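Long-range contact in glycoside hydrolase family protein (Novosphingobium sp. PP1Y, PDB 6Q2F), which probably hydrolyses terminal alpha-L-rhamnose residues from glycosides, as a sodium-binding alpha-L-rhamnosidase: residues A[980-992]-A[1129-1141]. Residues are numbered along the deposited sequence; the frame is centred on the assembly and turned at random.
Sequences QGERAVATLDGAW and PSGLIGPVRLIEE
Strands 983-987 and 1137-1140 run antiparallel, their axes 4.4 Å apart at closest approach, and Val985 and Ala986 both face Leu1138: Val985 N gives a nearly straight hydrogen bond (171°) to Leu1138 O while Ala986 O accepts from Leu1138 N, which defines a classic beta bulge. Beyond it, Leu988 N donates a hydrogen bond to Val1136 O (2.6 Å), and a water bridges Leu988 O to Val1136 N. With CG anti to its carbonyl carbon (chi1 -58°), Leu988, centre of an inverse gamma turn, turns CD1 onto Leu1138 CD1 at 3.9 Å, the side chains crossing at about a right angle; its CB lies 4.2 Å from Val1136 CB. An alanine here would lose this branch and is likely to leave a gap between Leu1138 and Val1136. Trp992 receives Leu1132 CD2 over one ring face, 4.2 Å from the six-membered ring centroid and 20° off its normal, a CH-pi contact; Val1136 CG2 approaches Trp992 CZ2 obliquely at 4.0 Å. At the bulge itself, Val985 CG2 lies against Glu1140, in a contact of doubtful tightness; Glu1140 OE2 salt-bridges Arg1045. Pairing of an outermost strand with the chain's last one, with Leu988 and Leu1138 packed on Phe1035 of the facing six-stranded sheet, is consistent with the beta-sandwich of a galactose-binding-like domain.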
# COMPACT_ATOMS: atom_id res chain seq x y z
N GLN A 980 14.85 9.01 41.75
CA GLN A 980 13.69 9.83 42.05
C GLN A 980 12.58 8.91 42.54
O GLN A 980 12.17 7.99 41.82
CB GLN A 980 13.24 10.63 40.83
CG GLN A 980 14.37 11.42 40.15
CD GLN A 980 13.97 12.82 39.72
OE1 GLN A 980 13.54 13.04 38.58
NE2 GLN A 980 14.11 13.79 40.63
N GLY A 981 12.11 9.15 43.76
CA GLY A 981 10.98 8.41 44.28
C GLY A 981 9.65 9.10 44.01
O GLY A 981 9.60 10.31 43.79
N GLU A 982 8.59 8.31 44.00
CA GLU A 982 7.22 8.80 43.89
C GLU A 982 6.59 8.79 45.27
O GLU A 982 6.84 7.89 46.07
CB GLU A 982 6.39 7.94 42.95
CG GLU A 982 5.93 8.62 41.68
CD GLU A 982 4.97 7.75 40.88
OE1 GLU A 982 3.90 7.38 41.41
OE2 GLU A 982 5.31 7.43 39.73
N ARG A 983 5.75 9.78 45.55
CA ARG A 983 5.05 9.80 46.82
C ARG A 983 3.68 10.44 46.64
O ARG A 983 3.59 11.62 46.30
CB ARG A 983 5.86 10.55 47.89
CG ARG A 983 5.10 10.72 49.19
CD ARG A 983 6.01 11.12 50.34
NE ARG A 983 5.26 11.82 51.38
CZ ARG A 983 4.58 11.23 52.36
NH1 ARG A 983 4.55 9.90 52.45
NH2 ARG A 983 3.94 11.96 53.27
N ALA A 984 2.63 9.64 46.85
CA ALA A 984 1.28 10.18 46.90
C ALA A 984 1.16 11.16 48.05
O ALA A 984 1.56 10.87 49.18
CB ALA A 984 0.26 9.06 47.04
N VAL A 985 0.63 12.35 47.76
CA VAL A 985 0.51 13.43 48.72
C VAL A 985 -0.94 13.63 49.14
O VAL A 985 -1.22 13.94 50.31
CB VAL A 985 1.11 14.72 48.12
CG1 VAL A 985 0.90 15.92 49.04
CG2 VAL A 985 2.60 14.52 47.83
N ALA A 986 -1.87 13.45 48.21
CA ALA A 986 -3.29 13.51 48.50
C ALA A 986 -4.04 12.82 47.37
O ALA A 986 -3.54 12.70 46.25
CB ALA A 986 -3.77 14.96 48.66
N THR A 987 -5.25 12.36 47.70
CA THR A 987 -6.21 11.91 46.70
C THR A 987 -7.31 12.96 46.64
O THR A 987 -7.91 13.29 47.67
CB THR A 987 -6.78 10.54 47.06
OG1 THR A 987 -5.77 9.54 46.91
CG2 THR A 987 -7.97 10.21 46.15
N LEU A 988 -7.60 13.48 45.47
CA LEU A 988 -8.65 14.46 45.36
C LEU A 988 -9.98 13.75 45.22
O LEU A 988 -10.55 13.71 44.18
CB LEU A 988 -8.42 15.37 44.20
CG LEU A 988 -7.10 16.11 44.26
CD1 LEU A 988 -7.09 17.24 43.29
CD2 LEU A 988 -6.82 16.63 45.64
N ASP A 989 -10.43 13.18 46.32
CA ASP A 989 -11.69 12.49 46.43
C ASP A 989 -12.66 13.57 46.85
O ASP A 989 -12.32 14.73 46.76
CB ASP A 989 -11.62 11.40 47.48
CG ASP A 989 -11.12 11.90 48.81
OD1 ASP A 989 -10.86 13.08 48.94
OD2 ASP A 989 -10.99 11.11 49.73
N GLY A 990 -13.84 13.20 47.30
CA GLY A 990 -14.79 14.21 47.69
C GLY A 990 -15.62 14.68 46.54
O GLY A 990 -15.71 14.01 45.53
N ALA A 991 -16.25 15.82 46.72
CA ALA A 991 -17.21 16.36 45.76
C ALA A 991 -16.55 17.08 44.60
O ALA A 991 -15.57 17.80 44.77
CB ALA A 991 -18.19 17.30 46.46
N TRP A 992 -17.13 16.92 43.41
CA TRP A 992 -16.73 17.67 42.23
C TRP A 992 -17.94 18.33 41.60
O TRP A 992 -19.03 17.74 41.57
CB TRP A 992 -16.04 16.79 41.19
CG TRP A 992 -14.75 16.20 41.58
CD1 TRP A 992 -14.52 15.22 42.50
CD2 TRP A 992 -13.47 16.54 41.04
NE1 TRP A 992 -13.18 14.93 42.57
CE2 TRP A 992 -12.51 15.72 41.68
CE3 TRP A 992 -13.04 17.45 40.08
CZ2 TRP A 992 -11.16 15.79 41.38
CZ3 TRP A 992 -11.70 17.52 39.79
CH2 TRP A 992 -10.77 16.70 40.44
N PRO A 1129 -16.42 3.73 28.74
CA PRO A 1129 -16.22 4.48 29.98
C PRO A 1129 -16.08 5.97 29.66
O PRO A 1129 -15.41 6.34 28.70
CB PRO A 1129 -14.93 3.89 30.56
CG PRO A 1129 -14.77 2.56 29.85
CD PRO A 1129 -15.32 2.79 28.48
N SER A 1130 -16.73 6.80 30.47
CA SER A 1130 -16.86 8.22 30.16
C SER A 1130 -16.53 9.09 31.37
O SER A 1130 -16.86 8.74 32.51
CB SER A 1130 -18.29 8.52 29.68
OG SER A 1130 -18.38 9.86 29.24
N GLY A 1131 -15.87 10.22 31.10
CA GLY A 1131 -15.63 11.24 32.10
C GLY A 1131 -14.35 11.04 32.88
O GLY A 1131 -13.44 10.29 32.50
N LEU A 1132 -14.28 11.77 34.00
CA LEU A 1132 -13.14 11.72 34.91
C LEU A 1132 -13.41 10.61 35.92
O LEU A 1132 -14.14 10.81 36.89
CB LEU A 1132 -12.94 13.06 35.61
CG LEU A 1132 -11.74 13.17 36.58
CD1 LEU A 1132 -10.43 12.76 35.90
CD2 LEU A 1132 -11.61 14.57 37.14
N ILE A 1133 -12.84 9.43 35.70
CA ILE A 1133 -13.13 8.30 36.56
C ILE A 1133 -12.19 8.26 37.78
O ILE A 1133 -12.60 7.84 38.86
CB ILE A 1133 -13.05 7.01 35.73
CG1 ILE A 1133 -14.16 7.00 34.67
CG2 ILE A 1133 -13.12 5.77 36.61
CD1 ILE A 1133 -13.95 5.96 33.58
N GLY A 1134 -10.94 8.68 37.63
CA GLY A 1134 -10.00 8.67 38.73
C GLY A 1134 -9.41 7.33 39.13
O GLY A 1134 -9.45 6.37 38.35
N PRO A 1135 -8.85 7.25 40.34
CA PRO A 1135 -8.78 8.36 41.31
C PRO A 1135 -7.79 9.45 40.88
O PRO A 1135 -6.84 9.18 40.13
CB PRO A 1135 -8.31 7.67 42.59
CG PRO A 1135 -7.44 6.56 42.10
CD PRO A 1135 -8.04 6.10 40.78
N VAL A 1136 -8.05 10.68 41.32
CA VAL A 1136 -7.21 11.82 41.01
C VAL A 1136 -6.26 12.02 42.19
O VAL A 1136 -6.71 12.22 43.33
CB VAL A 1136 -8.04 13.09 40.75
CG1 VAL A 1136 -7.12 14.25 40.39
CG2 VAL A 1136 -9.08 12.84 39.64
N ARG A 1137 -4.96 11.99 41.92
CA ARG A 1137 -3.96 12.01 42.98
C ARG A 1137 -2.90 13.07 42.71
O ARG A 1137 -2.53 13.32 41.56
CB ARG A 1137 -3.28 10.65 43.12
CG ARG A 1137 -4.24 9.52 43.40
CD ARG A 1137 -3.46 8.25 43.62
NE ARG A 1137 -2.57 8.00 42.50
CZ ARG A 1137 -1.64 7.06 42.49
NH1 ARG A 1137 -1.48 6.28 43.55
NH2 ARG A 1137 -0.87 6.91 41.42
N LEU A 1138 -2.44 13.70 43.79
CA LEU A 1138 -1.27 14.55 43.76
C LEU A 1138 -0.07 13.72 44.17
O LEU A 1138 -0.13 12.99 45.16
CB LEU A 1138 -1.42 15.74 44.70
CG LEU A 1138 -2.13 17.01 44.19
CD1 LEU A 1138 -3.28 16.66 43.31
CD2 LEU A 1138 -2.61 17.83 45.37
N ILE A 1139 1.02 13.83 43.41
CA ILE A 1139 2.19 12.99 43.58
C ILE A 1139 3.45 13.85 43.55
O ILE A 1139 3.67 14.60 42.59
CB ILE A 1139 2.26 11.90 42.50
CG1 ILE A 1139 1.05 10.97 42.58
CG2 ILE A 1139 3.54 11.11 42.64
CD1 ILE A 1139 0.99 10.00 41.39
N GLU A 1140 4.29 13.71 44.56
CA GLU A 1140 5.54 14.43 44.62
C GLU A 1140 6.73 13.55 44.33
O GLU A 1140 6.73 12.38 44.62
CB GLU A 1140 5.72 15.04 46.01
CG GLU A 1140 4.93 16.31 46.23
CD GLU A 1140 5.22 17.02 47.54
OE1 GLU A 1140 4.34 16.98 48.43
OE2 GLU A 1140 6.30 17.62 47.67
N GLU A 1141 7.77 14.13 43.76
CA GLU A 1141 9.02 13.42 43.48
C GLU A 1141 9.98 13.52 44.66
O GLU A 1141 10.06 12.61 45.50
CB GLU A 1141 9.69 13.98 42.23
CG GLU A 1141 10.30 15.37 42.43
CD GLU A 1141 11.12 15.83 41.23
OE1 GLU A 1141 11.56 14.97 40.44
OE2 GLU A 1141 11.34 17.06 41.07
O HOH W 1 12.51 11.47 45.46
O HOH W 2 -10.13 11.11 43.21